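Long-range contacts in glideosome-associated protein 50 (Plasmodium falciparum 3D7, PDB 3TGH), which takes part in the glideosome complex of the parasite's inner membrane complex, which serves gliding and host cell invasion, and may help assemble and attach that complex there: residues 21-25 with 293-297; 29-35 with 276-280; 176-180 with 216-220. All blocks are in the same frame, centred on the assembly; numbering follows the deposited sequence.

Overall arrangement
Contacts 1 and 2 share helix 17-32, which packs on the turn 293-297 and then on strand 275-282; their centres are about 13 Å apart. They meet directly: the carbonyl O of G296 lies 3.4 Å from CZ of F29, and OD1 of N22 lies 3.4 Å from CD2 of F276. Contact 3 lies among the helices beside the other sheet, on the opposite side of the chain's centre, its centre about 35 Å from that of contact 1 and about 29 Å from that of contact 2. Of the three, contact 3 borders a metal site: the W176 side chain is about 5 Å from a cobalt ion.

Contact 1: residues 21-25 with 293-297; sequences LNAKY and SKKGE
Y25 lays one face of its ring on the backbone of G296, and this is the tight part of the contact. CA of G296 stands 3.6 Å from the ring centroid and only 16° off the ring normal, a CH-pi contact. The glycine, at positive phi (66°), has no side chain, and the ring lies directly on its CA. With CG anti to the carbonyl carbon (chi1 -69°), the tyrosine ring reaches out from helix 17-32 to the turn. Beside it, L21 puts CD2 3.4 Å from the carbonyl O of S293, and CE1 of Y25 comes within 3.2 Å of the same oxygen, on an oblique approach. N22 presses OD1 against CB of S293 at 3.5 Å; this buried oxygen has no polar partner in the model, whereas ND2 of N22 donates to the carbonyl oxygens of G275 and G253. The outer side is looser and wet: a water in the plane of the Y25 ring lies 2.7 Å from its OH, and its second leg, to the carbonyl O of K294, is doubtfully short. The side chains of K294 and K295 start away from the helix. S293 OG turns inward to the carbonyl of I274. The turn thus links strands 285-292 and 297-305 at the edge of their sheet, with helix 17-32 packed on it and F276 of strand 275-282 touching both N22 and Y25.

Contact 2: residues 29-35 with 276-280; sequences FIKNERV and FCVHE
F29 and F276 meet as an offset edge-to-face pair, the edge of F276 directed at the face of F29. Their centroids are 5.5 Å apart with the planes at 78°; the closest approach is CZ of F276 to CD1 of F29, 3.8 Å, with CE1 beside it near CB of F29. F276 takes the position between its backbone N and carbonyl carbon (chi1 59°), which brings the ring rim up beneath the helix. V278, two residues on along the same strand face, is the bump that enters the hollow between F29, E33 and V35: its CG2 faces CB of F29 at 4.4 Å, and its CG1 faces CB of E33 and, more closely, CG2 of V35 at 4.0 Å. The helix ends here, with R34 at positive phi in a Schellman motif, and V35, pointing toward the strand, forms one wall of the hollow. Farther along the strand, the side chains of E33 and E280 cross at about a right angle, their carboxylate planes 41° apart. K289 bridges both acids and would probably ease the crowding of charge, but their close approach and the K289-E280 bridge rest on one of two E280 conformers and are doubtful. A helix laid on the outer face of one sheet in this way belongs to the two-sheet alpha/beta sandwich of the calcineurin-like metallophosphoesterases.

Contact 3: residues 176-180 with 216-220; sequences WNDLK and YLLPL
This is an apolar contact between helix 169-189 and the segment 216-220, which leads into helix 218-223, two elements that lie beside the sheet containing strands 192-196 and 228-231 and close to a metal site. W176 makes the larger share on its helix. The benzene end of its indole comes in edge first, with CH2 3.6 Å from CB of Y216 and CZ3 3.7 Å from CD1 of L220, the latter near the ring plane. The backbone amide N of L217 also lies at that edge, 3.8 Å from CH2, so the ring rim meets main chain as well as side chains. L179, about one turn further along, adds a second patch: its CD1 lies 3.6 Å from CD2 of L217, the two side chains crossing at about a right angle, and I157 touches both leucines from a neighbouring loop. L220 fits among W176, L179 and K180. With its CG anti to the carbonyl carbon (chi1 -60°), it points CD1 toward the indole, while the aliphatic part of the extended K180 chain runs past it, CG to CD1 3.8 Å, at the more exposed margin. Y216 touches through CB and its carbonyl, whereas its ring leads away. No hydrogen bond spans the two segments. The polar end of W176 is used elsewhere, NE1 binding the carbonyl O of L162, and its ring also meets H172, a ligand of one metal cation, edge-to-face. The chemistry therefore implies cohesion by van der Waals packing, with W176 as a second-shell residue that probably helps to position H172.

Contact 1: residues 21-25 with 293-297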
ATOM      1  N   LEU A  21       9.388  -1.545 -18.826  1.00 33.80           N
ATOM      2  CA  LEU A  21       8.400  -0.757 -19.562  1.00 34.56           C
ATOM      3  C   LEU A  21       7.498  -0.008 -18.584  1.00 33.24           C
ATOM      4  O   LEU A  21       7.231   1.177 -18.759  1.00 31.59           O
ATOM      5  CB  LEU A  21       7.567  -1.669 -20.476  1.00 36.59           C
ATOM      6  CG  LEU A  21       6.535  -1.011 -21.398  1.00 39.49           C
ATOM      7  CD1 LEU A  21       7.191   0.034 -22.292  1.00 41.14           C
ATOM      8  CD2 LEU A  21       5.811  -2.065 -22.233  1.00 41.49           C
ATOM      9  N   ASN A  22       7.046  -0.703 -17.541  1.00 31.34           N
ATOM     10  CA  ASN A  22       6.187  -0.103 -16.530  1.00 29.87           C
ATOM     11  C   ASN A  22       6.886   1.053 -15.809  1.00 29.18           C
ATOM     12  O   ASN A  22       6.277   2.096 -15.569  1.00 28.40           O
ATOM     13  CB  ASN A  22       5.722  -1.174 -15.526  1.00 29.45           C
ATOM     14  CG  ASN A  22       4.427  -0.809 -14.832  1.00 31.89           C
ATOM     15  OD1 ASN A  22       3.579  -0.124 -15.398  1.00 31.12           O
ATOM     16  ND2 ASN A  22       4.258  -1.282 -13.600  1.00 33.11           N
ATOM     17  N   ALA A  23       8.169   0.869 -15.491  1.00 28.78           N
ATOM     18  CA  ALA A  23       8.968   1.893 -14.812  1.00 28.58           C
ATOM     19  C   ALA A  23       9.045   3.196 -15.612  1.00 29.01           C
ATOM     20  O   ALA A  23       9.023   4.288 -15.042  1.00 28.69           O
ATOM     21  CB  ALA A  23      10.379   1.364 -14.525  1.00 27.45           C
ATOM     22  N   LYS A  24       9.126   3.074 -16.931  1.00 29.48           N
ATOM     23  CA  LYS A  24       9.160   4.238 -17.819  1.00 31.82           C
ATOM     24  C   LYS A  24       7.888   5.078 -17.664  1.00 30.08           C
ATOM     25  O   LYS A  24       7.958   6.289 -17.439  1.00 29.88           O
ATOM     26  CB  LYS A  24       9.383   3.765 -19.265  1.00 34.82           C
ATOM     27  CG  LYS A  24       9.020   4.743 -20.373  1.00 43.55           C
ATOM     28  CD  LYS A  24       9.086   4.039 -21.733  1.00 47.77           C
ATOM     29  CE  LYS A  24       8.111   4.621 -22.742  1.00 53.71           C
ATOM     30  NZ  LYS A  24       8.068   3.784 -23.984  1.00 57.78           N
ATOM     31  N   TYR A  25       6.730   4.430 -17.744  1.00 29.32           N
ATOM     32  CA  TYR A  25       5.454   5.132 -17.584  1.00 27.86           C
ATOM     33  C   TYR A  25       5.232   5.630 -16.160  1.00 26.86           C
ATOM     34  O   TYR A  25       4.660   6.698 -15.958  1.00 28.09           O
ATOM     35  CB  TYR A  25       4.291   4.245 -18.037  1.00 29.68           C
ATOM     36  CG  TYR A  25       4.279   4.023 -19.535  1.00 31.10           C
ATOM     37  CD1 TYR A  25       4.442   2.756 -20.083  1.00 32.09           C
ATOM     38  CD2 TYR A  25       4.124   5.095 -20.404  1.00 33.54           C
ATOM     39  CE1 TYR A  25       4.441   2.569 -21.468  1.00 36.58           C
ATOM     40  CE2 TYR A  25       4.117   4.918 -21.781  1.00 34.95           C
ATOM     41  CZ  TYR A  25       4.274   3.659 -22.307  1.00 37.34           C
ATOM     42  OH  TYR A  25       4.261   3.501 -23.677  1.00 41.52           O
ATOM     43  N   SER A 293       0.682  -0.267 -18.796  1.00 30.18           N
ATOM     44  CA  SER A 293       1.984  -0.117 -19.447  1.00 34.12           C
ATOM     45  C   SER A 293       1.968  -0.453 -20.940  1.00 37.67           C
ATOM     46  O   SER A 293       2.980  -0.276 -21.622  1.00 39.91           O
ATOM     47  CB  SER A 293       3.021  -1.014 -18.767  1.00 35.65           C
ATOM     48  OG  SER A 293       2.746  -2.390 -19.003  1.00 36.82           O
ATOM     49  N   LYS A 294       0.841  -0.947 -21.443  1.00 38.60           N
ATOM     50  CA  LYS A 294       0.733  -1.305 -22.858  1.00 43.21           C
ATOM     51  C   LYS A 294       1.091  -0.091 -23.713  1.00 43.19           C
ATOM     52  O   LYS A 294       1.944  -0.179 -24.594  1.00 44.40           O
ATOM     53  CB  LYS A 294      -0.676  -1.805 -23.193  1.00 45.16           C
ATOM     54  CG  LYS A 294      -0.715  -2.875 -24.276  1.00 53.32           C
ATOM     55  CD  LYS A 294      -0.692  -4.282 -23.687  1.00 56.49           C
ATOM     56  CE  LYS A 294      -2.079  -4.735 -23.259  1.00 57.56           C
ATOM     57  NZ  LYS A 294      -2.117  -6.190 -22.973  1.00 59.26           N
ATOM     58  N   LYS A 295       0.449   1.043 -23.438  1.00 41.42           N
ATOM     59  CA  LYS A 295       0.820   2.314 -24.080  1.00 42.96           C
ATOM     60  C   LYS A 295       0.681   3.526 -23.153  1.00 39.26           C
ATOM     61  O   LYS A 295       0.500   4.653 -23.612  1.00 36.58           O
ATOM     62  CB  LYS A 295       0.040   2.512 -25.385  1.00 46.28           C
ATOM     63  CG  LYS A 295      -1.447   2.182 -25.324  1.00 50.35           C
ATOM     64  CD  LYS A 295      -2.110   2.326 -26.702  1.00 55.65           C
ATOM     65  CE  LYS A 295      -1.624   1.268 -27.700  1.00 59.96           C
ATOM     66  NZ  LYS A 295      -2.225   1.444 -29.056  1.00 63.71           N
ATOM     67  N   GLY A 296       0.799   3.289 -21.847  1.00 35.87           N
ATOM     68  CA  GLY A 296       0.736   4.364 -20.854  1.00 34.56           C
ATOM     69  C   GLY A 296      -0.621   5.034 -20.786  1.00 34.72           C
ATOM     70  O   GLY A 296      -0.721   6.221 -20.508  1.00 34.17           O
ATOM     71  N   GLU A 297      -1.667   4.259 -21.038  1.00 34.70           N
ATOM     72  CA  GLU A 297      -3.028   4.768 -21.081  1.00 35.86           C
ATOM     73  C   GLU A 297      -3.746   4.524 -19.749  1.00 32.86           C
ATOM     74  O   GLU A 297      -3.609   3.455 -19.143  1.00 31.96           O
ATOM     75  CB  GLU A 297      -3.758   4.069 -22.236  1.00 40.27           C
ATOM     76  CG  GLU A 297      -5.243   4.342 -22.383  1.00 45.05           C
ATOM     77  CD  GLU A 297      -5.800   3.750 -23.677  1.00 54.19           C
ATOM     78  OE1 GLU A 297      -5.272   4.085 -24.763  1.00 60.19           O
ATOM     79  OE2 GLU A 297      -6.756   2.948 -23.610  1.00 57.99           O
TER
HETATM   80  O   HOH W   1       4.128   0.984 -24.506  1.00 39.81           O

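Contact 2: residues 29-35 with 276-280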
ATOM      1  N   PHE A  29       4.322   9.515 -15.343  1.00 28.25           N
ATOM      2  CA  PHE A  29       3.122   9.918 -14.610  1.00 29.57           C
ATOM      3  C   PHE A  29       3.438  10.604 -13.295  1.00 28.52           C
ATOM      4  O   PHE A  29       2.779  11.573 -12.929  1.00 30.47           O
ATOM      5  CB  PHE A  29       2.210   8.719 -14.339  1.00 28.95           C
ATOM      6  CG  PHE A  29       1.276   8.406 -15.463  1.00 30.13           C
ATOM      7  CD1 PHE A  29       1.723   7.750 -16.596  1.00 29.80           C
ATOM      8  CD2 PHE A  29      -0.055   8.773 -15.393  1.00 31.88           C
ATOM      9  CE1 PHE A  29       0.857   7.457 -17.642  1.00 31.69           C
ATOM     10  CE2 PHE A  29      -0.928   8.482 -16.433  1.00 31.70           C
ATOM     11  CZ  PHE A  29      -0.467   7.823 -17.557  1.00 32.87           C
ATOM     12  N   ILE A  30       4.427  10.095 -12.570  1.00 29.96           N
ATOM     13  CA  ILE A  30       4.808  10.708 -11.296  1.00 30.00           C
ATOM     14  C   ILE A  30       5.210  12.175 -11.498  1.00 30.40           C
ATOM     15  O   ILE A  30       4.791  13.050 -10.733  1.00 29.76           O
ATOM     16  CB  ILE A  30       5.911   9.894 -10.593  1.00 29.10           C
ATOM     17  CG1 ILE A  30       5.280   8.655  -9.951  1.00 30.66           C
ATOM     18  CG2 ILE A  30       6.630  10.735  -9.534  1.00 30.15           C
ATOM     19  CD1 ILE A  30       6.274   7.660  -9.433  1.00 28.23           C
ATOM     20  N   LYS A  31       5.994  12.438 -12.544  1.00 32.08           N
ATOM     21  CA  LYS A  31       6.378  13.805 -12.898  1.00 34.16           C
ATOM     22  C   LYS A  31       5.161  14.631 -13.332  1.00 34.84           C
ATOM     23  O   LYS A  31       4.892  15.696 -12.774  1.00 35.91           O
ATOM     24  CB  LYS A  31       7.421  13.783 -14.023  1.00 36.75           C
ATOM     25  CG  LYS A  31       7.881  15.155 -14.509  1.00 43.71           C
ATOM     26  CD  LYS A  31       8.733  15.870 -13.474  1.00 48.11           C
ATOM     27  CE  LYS A  31       9.346  17.139 -14.053  1.00 53.23           C
ATOM     28  NZ  LYS A  31      10.238  17.824 -13.077  1.00 56.78           N
ATOM     29  N   ASN A  32       4.419  14.130 -14.313  1.00 34.03           N
ATOM     30  CA  ASN A  32       3.349  14.919 -14.929  1.00 35.25           C
ATOM     31  C   ASN A  32       2.144  15.144 -14.017  1.00 34.86           C
ATOM     32  O   ASN A  32       1.504  16.197 -14.086  1.00 33.38           O
ATOM     33  CB  ASN A  32       2.886  14.277 -16.236  1.00 34.79           C
ATOM     34  CG  ASN A  32       3.951  14.309 -17.315  1.00 35.73           C
ATOM     35  OD1 ASN A  32       4.949  15.027 -17.208  1.00 35.53           O
ATOM     36  ND2 ASN A  32       3.745  13.521 -18.362  1.00 34.18           N
ATOM     37  N   GLU A  33       1.844  14.156 -13.176  1.00 34.64           N
ATOM     38  CA  GLU A  33       0.722  14.240 -12.238  1.00 35.64           C
ATOM     39  C   GLU A  33       1.115  14.899 -10.914  1.00 33.92           C
ATOM     40  O   GLU A  33       0.254  15.097 -10.062  1.00 34.17           O
ATOM     41  CB  GLU A  33       0.145  12.846 -11.956  1.00 38.00           C
ATOM     42  CG  GLU A  33      -0.568  12.199 -13.137  1.00 43.76           C
ATOM     43  CD  GLU A  33      -2.057  12.549 -13.226  1.00 52.57           C
ATOM     44  OE1 GLU A  33      -2.599  13.218 -12.317  1.00 59.35           O
ATOM     45  OE2 GLU A  33      -2.692  12.138 -14.217  1.00 59.11           O
ATOM     46  N   ARG A  34       2.396  15.243 -10.749  1.00 32.85           N
ATOM     47  CA  ARG A  34       2.907  15.867  -9.522  1.00 34.41           C
ATOM     48  C   ARG A  34       2.661  14.971  -8.299  1.00 32.53           C
ATOM     49  O   ARG A  34       2.184  15.419  -7.260  1.00 31.97           O
ATOM     50  CB  ARG A  34       2.308  17.269  -9.314  1.00 39.24           C
ATOM     51  CG  ARG A  34       2.740  18.300 -10.363  1.00 46.90           C
ATOM     52  CD  ARG A  34       1.592  19.236 -10.744  1.00 55.45           C
ATOM     53  NE  ARG A  34       2.065  20.511 -11.284  1.00 63.33           N
ATOM     54  CZ  ARG A  34       1.323  21.367 -11.990  1.00 69.31           C
ATOM     55  NH1 ARG A  34       0.050  21.097 -12.277  1.00 72.27           N
ATOM     56  NH2 ARG A  34       1.860  22.504 -12.424  1.00 70.11           N
ATOM     57  N   VAL A  35       2.980  13.691  -8.449  1.00 29.15           N
ATOM     58  CA  VAL A  35       2.916  12.749  -7.334  1.00 27.70           C
ATOM     59  C   VAL A  35       3.992  13.114  -6.311  1.00 27.81           C
ATOM     60  O   VAL A  35       5.123  13.424  -6.687  1.00 28.84           O
ATOM     61  CB  VAL A  35       3.111  11.308  -7.828  1.00 26.88           C
ATOM     62  CG1 VAL A  35       3.376  10.348  -6.658  1.00 25.73           C
ATOM     63  CG2 VAL A  35       1.887  10.860  -8.652  1.00 25.96           C
ATOM     64  N   PHE A 276       0.071   0.279 -12.897  1.00 24.57           N
ATOM     65  CA  PHE A 276       0.141   0.903 -11.582  1.00 24.12           C
ATOM     66  C   PHE A 276      -1.054   1.830 -11.409  1.00 26.23           C
ATOM     67  O   PHE A 276      -1.832   2.026 -12.352  1.00 26.09           O
ATOM     68  CB  PHE A 276       1.466   1.671 -11.430  1.00 24.88           C
ATOM     69  CG  PHE A 276       1.674   2.753 -12.463  1.00 24.89           C
ATOM     70  CD1 PHE A 276       1.250   4.055 -12.224  1.00 25.61           C
ATOM     71  CD2 PHE A 276       2.307   2.471 -13.662  1.00 27.28           C
ATOM     72  CE1 PHE A 276       1.423   5.044 -13.180  1.00 26.30           C
ATOM     73  CE2 PHE A 276       2.499   3.450 -14.619  1.00 28.35           C
ATOM     74  CZ  PHE A 276       2.063   4.742 -14.380  1.00 26.55           C
ATOM     75  N   CYS A 277      -1.193   2.415 -10.220  1.00 26.28           N
ATOM     76  CA  CYS A 277      -2.263   3.374  -9.951  1.00 26.35           C
ATOM     77  C   CYS A 277      -1.736   4.734  -9.544  1.00 28.90           C
ATOM     78  O   CYS A 277      -0.677   4.835  -8.922  1.00 25.35           O
ATOM     79  CB  CYS A 277      -3.139   2.888  -8.811  1.00 30.11           C
ATOM     80  SG  CYS A 277      -4.041   1.425  -9.170  1.00 36.27           S
ATOM     81  N   VAL A 278      -2.502   5.767  -9.874  1.00 27.10           N
ATOM     82  CA  VAL A 278      -2.279   7.100  -9.347  1.00 29.07           C
ATOM     83  C   VAL A 278      -3.566   7.543  -8.648  1.00 29.96           C
ATOM     84  O   VAL A 278      -4.665   7.382  -9.185  1.00 30.70           O
ATOM     85  CB  VAL A 278      -1.879   8.086 -10.452  1.00 30.89           C
ATOM     86  CG1 VAL A 278      -1.718   9.489  -9.871  1.00 34.19           C
ATOM     87  CG2 VAL A 278      -0.584   7.624 -11.119  1.00 34.52           C
ATOM     88  N   HIS A 279      -3.425   8.082  -7.441  1.00 27.13           N
ATOM     89  CA  HIS A 279      -4.571   8.424  -6.604  1.00 26.19           C
ATOM     90  C   HIS A 279      -4.502   9.903  -6.280  1.00 28.61           C
ATOM     91  O   HIS A 279      -3.424  10.426  -6.023  1.00 27.68           O
ATOM     92  CB  HIS A 279      -4.563   7.637  -5.296  1.00 26.74           C
ATOM     93  CG  HIS A 279      -4.317   6.171  -5.456  1.00 25.35           C
ATOM     94  ND1 HIS A 279      -5.336   5.249  -5.541  1.00 27.34           N
ATOM     95  CD2 HIS A 279      -3.163   5.465  -5.520  1.00 27.95           C
ATOM     96  CE1 HIS A 279      -4.821   4.036  -5.655  1.00 25.87           C
ATOM     97  NE2 HIS A 279      -3.503   4.141  -5.646  1.00 25.58           N
ATOM     98  N   GLU A 280      -5.658  10.554  -6.281  1.00 29.24           N
ATOM     99  CA  GLU A 280      -5.757  11.981  -5.998  0.56 30.65           C
ATOM    100  C   GLU A 280      -6.799  12.211  -4.892  1.00 31.88           C
ATOM    101  O   GLU A 280      -7.973  11.873  -5.059  1.00 30.56           O
ATOM    102  CB  GLU A 280      -6.146  12.743  -7.277  0.56 32.89           C
ATOM    103  CG  GLU A 280      -5.230  12.469  -8.492  0.56 35.19           C
ATOM    104  CD  GLU A 280      -5.790  12.968  -9.833  0.56 40.46           C
ATOM    105  OE1 GLU A 280      -6.949  13.437  -9.898  0.56 42.84           O
ATOM    106  OE2 GLU A 280      -5.057  12.877 -10.840  0.56 41.90           O
TER

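Contact 3: residues 176-180 with 216-220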
ATOM      1  N   TRP A 176      -2.283  -6.975  15.491  1.00 24.37           N
ATOM      2  CA  TRP A 176      -3.728  -6.781  15.468  1.00 25.44           C
ATOM      3  C   TRP A 176      -4.146  -5.634  16.403  1.00 25.76           C
ATOM      4  O   TRP A 176      -4.971  -4.804  16.038  1.00 24.54           O
ATOM      5  CB  TRP A 176      -4.467  -8.076  15.860  1.00 28.27           C
ATOM      6  CG  TRP A 176      -4.714  -9.004  14.703  1.00 29.09           C
ATOM      7  CD1 TRP A 176      -4.109 -10.212  14.466  1.00 29.80           C
ATOM      8  CD2 TRP A 176      -5.646  -8.808  13.633  1.00 28.24           C
ATOM      9  NE1 TRP A 176      -4.597 -10.765  13.305  1.00 30.24           N
ATOM     10  CE2 TRP A 176      -5.548  -9.930  12.779  1.00 29.61           C
ATOM     11  CE3 TRP A 176      -6.544  -7.785  13.305  1.00 28.40           C
ATOM     12  CZ2 TRP A 176      -6.318 -10.060  11.621  1.00 29.35           C
ATOM     13  CZ3 TRP A 176      -7.307  -7.910  12.156  1.00 29.06           C
ATOM     14  CH2 TRP A 176      -7.185  -9.038  11.320  1.00 27.36           C
ATOM     15  N   ASN A 177      -3.575  -5.597  17.601  1.00 25.85           N
ATOM     16  CA  ASN A 177      -3.929  -4.557  18.577  1.00 27.18           C
ATOM     17  C   ASN A 177      -3.479  -3.171  18.111  1.00 27.27           C
ATOM     18  O   ASN A 177      -4.203  -2.191  18.276  1.00 27.98           O
ATOM     19  CB  ASN A 177      -3.358  -4.884  19.963  1.00 28.05           C
ATOM     20  CG  ASN A 177      -4.083  -6.044  20.636  1.00 35.89           C
ATOM     21  OD1 ASN A 177      -5.277  -6.255  20.417  1.00 37.62           O
ATOM     22  ND2 ASN A 177      -3.360  -6.802  21.454  1.00 39.25           N
ATOM     23  N   ASP A 178      -2.300  -3.093  17.506  1.00 26.44           N
ATOM     24  CA  ASP A 178      -1.836  -1.822  16.932  1.00 25.17           C
ATOM     25  C   ASP A 178      -2.776  -1.343  15.811  1.00 25.31           C
ATOM     26  O   ASP A 178      -3.134  -0.172  15.744  1.00 23.16           O
ATOM     27  CB  ASP A 178      -0.407  -1.948  16.418  1.00 25.36           C
ATOM     28  CG  ASP A 178       0.626  -2.005  17.539  1.00 29.29           C
ATOM     29  OD1 ASP A 178       0.254  -1.861  18.721  1.00 28.33           O
ATOM     30  OD2 ASP A 178       1.827  -2.185  17.234  1.00 27.09           O
ATOM     31  N   LEU A 179      -3.176  -2.261  14.935  1.00 24.04           N
ATOM     32  CA  LEU A 179      -4.128  -1.955  13.867  1.00 24.10           C
ATOM     33  C   LEU A 179      -5.421  -1.364  14.431  1.00 25.53           C
ATOM     34  O   LEU A 179      -5.918  -0.351  13.935  1.00 24.95           O
ATOM     35  CB  LEU A 179      -4.451  -3.215  13.055  1.00 24.45           C
ATOM     36  CG  LEU A 179      -4.737  -3.114  11.548  1.00 33.03           C
ATOM     37  CD1 LEU A 179      -5.717  -4.219  11.107  1.00 29.50           C
ATOM     38  CD2 LEU A 179      -5.201  -1.743  11.070  1.00 28.31           C
ATOM     39  N   LYS A 180      -5.956  -1.995  15.479  1.00 27.24           N
ATOM     40  CA  LYS A 180      -7.166  -1.509  16.125  1.00 28.40           C
ATOM     41  C   LYS A 180      -6.975  -0.106  16.703  1.00 29.51           C
ATOM     42  O   LYS A 180      -7.861   0.742  16.579  1.00 29.84           O
ATOM     43  CB  LYS A 180      -7.641  -2.481  17.210  1.00 32.06           C
ATOM     44  CG  LYS A 180      -8.185  -3.794  16.650  1.00 34.42           C
ATOM     45  CD  LYS A 180      -8.468  -4.822  17.754  1.00 40.82           C
ATOM     46  CE  LYS A 180      -9.061  -6.103  17.177  1.00 43.83           C
ATOM     47  NZ  LYS A 180      -9.251  -7.178  18.206  1.00 45.64           N
ATOM     48  N   TYR A 216     -11.968 -11.268   9.923  1.00 32.52           N
ATOM     49  CA  TYR A 216     -11.238 -10.561  10.990  1.00 31.66           C
ATOM     50  C   TYR A 216     -10.818  -9.132  10.668  1.00 30.29           C
ATOM     51  O   TYR A 216     -10.826  -8.284  11.554  1.00 30.83           O
ATOM     52  CB  TYR A 216      -9.995 -11.349  11.412  1.00 31.76           C
ATOM     53  CG  TYR A 216     -10.328 -12.641  12.120  1.00 35.43           C
ATOM     54  CD1 TYR A 216     -10.893 -12.630  13.392  1.00 39.51           C
ATOM     55  CD2 TYR A 216     -10.087 -13.871  11.520  1.00 38.82           C
ATOM     56  CE1 TYR A 216     -11.208 -13.814  14.050  1.00 43.47           C
ATOM     57  CE2 TYR A 216     -10.401 -15.063  12.167  1.00 41.20           C
ATOM     58  CZ  TYR A 216     -10.964 -15.025  13.431  1.00 42.75           C
ATOM     59  OH  TYR A 216     -11.277 -16.198  14.082  1.00 46.51           O
ATOM     60  N   LEU A 217     -10.422  -8.863   9.429  1.00 29.56           N
ATOM     61  CA  LEU A 217      -9.888  -7.534   9.081  1.00 27.79           C
ATOM     62  C   LEU A 217     -11.037  -6.626   8.649  1.00 29.02           C
ATOM     63  O   LEU A 217     -11.159  -5.499   9.132  1.00 28.09           O
ATOM     64  CB  LEU A 217      -8.858  -7.646   7.950  1.00 28.25           C
ATOM     65  CG  LEU A 217      -7.687  -6.660   7.784  1.00 33.51           C
ATOM     66  CD1 LEU A 217      -7.353  -6.488   6.302  1.00 24.70           C
ATOM     67  CD2 LEU A 217      -7.878  -5.309   8.480  1.00 31.15           C
ATOM     68  N   LEU A 218     -11.886  -7.122   7.750  1.00 27.85           N
ATOM     69  CA  LEU A 218     -12.926  -6.282   7.139  1.00 29.71           C
ATOM     70  C   LEU A 218     -13.854  -5.565   8.132  1.00 30.62           C
ATOM     71  O   LEU A 218     -14.158  -4.386   7.932  1.00 31.38           O
ATOM     72  CB  LEU A 218     -13.740  -7.065   6.104  1.00 30.76           C
ATOM     73  CG  LEU A 218     -14.780  -6.262   5.311  1.00 30.69           C
ATOM     74  CD1 LEU A 218     -14.144  -5.091   4.565  1.00 30.07           C
ATOM     75  CD2 LEU A 218     -15.530  -7.181   4.341  1.00 32.99           C
ATOM     76  N   PRO A 219     -14.304  -6.256   9.200  1.00 33.76           N
ATOM     77  CA  PRO A 219     -15.176  -5.581  10.166  1.00 34.50           C
ATOM     78  C   PRO A 219     -14.530  -4.363  10.835  1.00 34.25           C
ATOM     79  O   PRO A 219     -15.223  -3.378  11.106  1.00 35.58           O
ATOM     80  CB  PRO A 219     -15.470  -6.677  11.199  1.00 36.68           C
ATOM     81  CG  PRO A 219     -15.304  -7.947  10.444  1.00 37.21           C
ATOM     82  CD  PRO A 219     -14.162  -7.688   9.514  1.00 35.00           C
ATOM     83  N   LEU A 220     -13.221  -4.427  11.083  1.00 33.01           N
ATOM     84  CA  LEU A 220     -12.477  -3.275  11.620  1.00 32.72           C
ATOM     85  C   LEU A 220     -12.425  -2.117  10.624  1.00 30.95           C
ATOM     86  O   LEU A 220     -12.517  -0.951  11.010  1.00 32.43           O
ATOM     87  CB  LEU A 220     -11.045  -3.666  12.003  1.00 32.51           C
ATOM     88  CG  LEU A 220     -10.861  -4.760  13.060  1.00 35.14           C
ATOM     89  CD1 LEU A 220      -9.385  -5.037  13.254  1.00 34.99           C
ATOM     90  CD2 LEU A 220     -11.513  -4.398  14.387  1.00 38.11           C
TER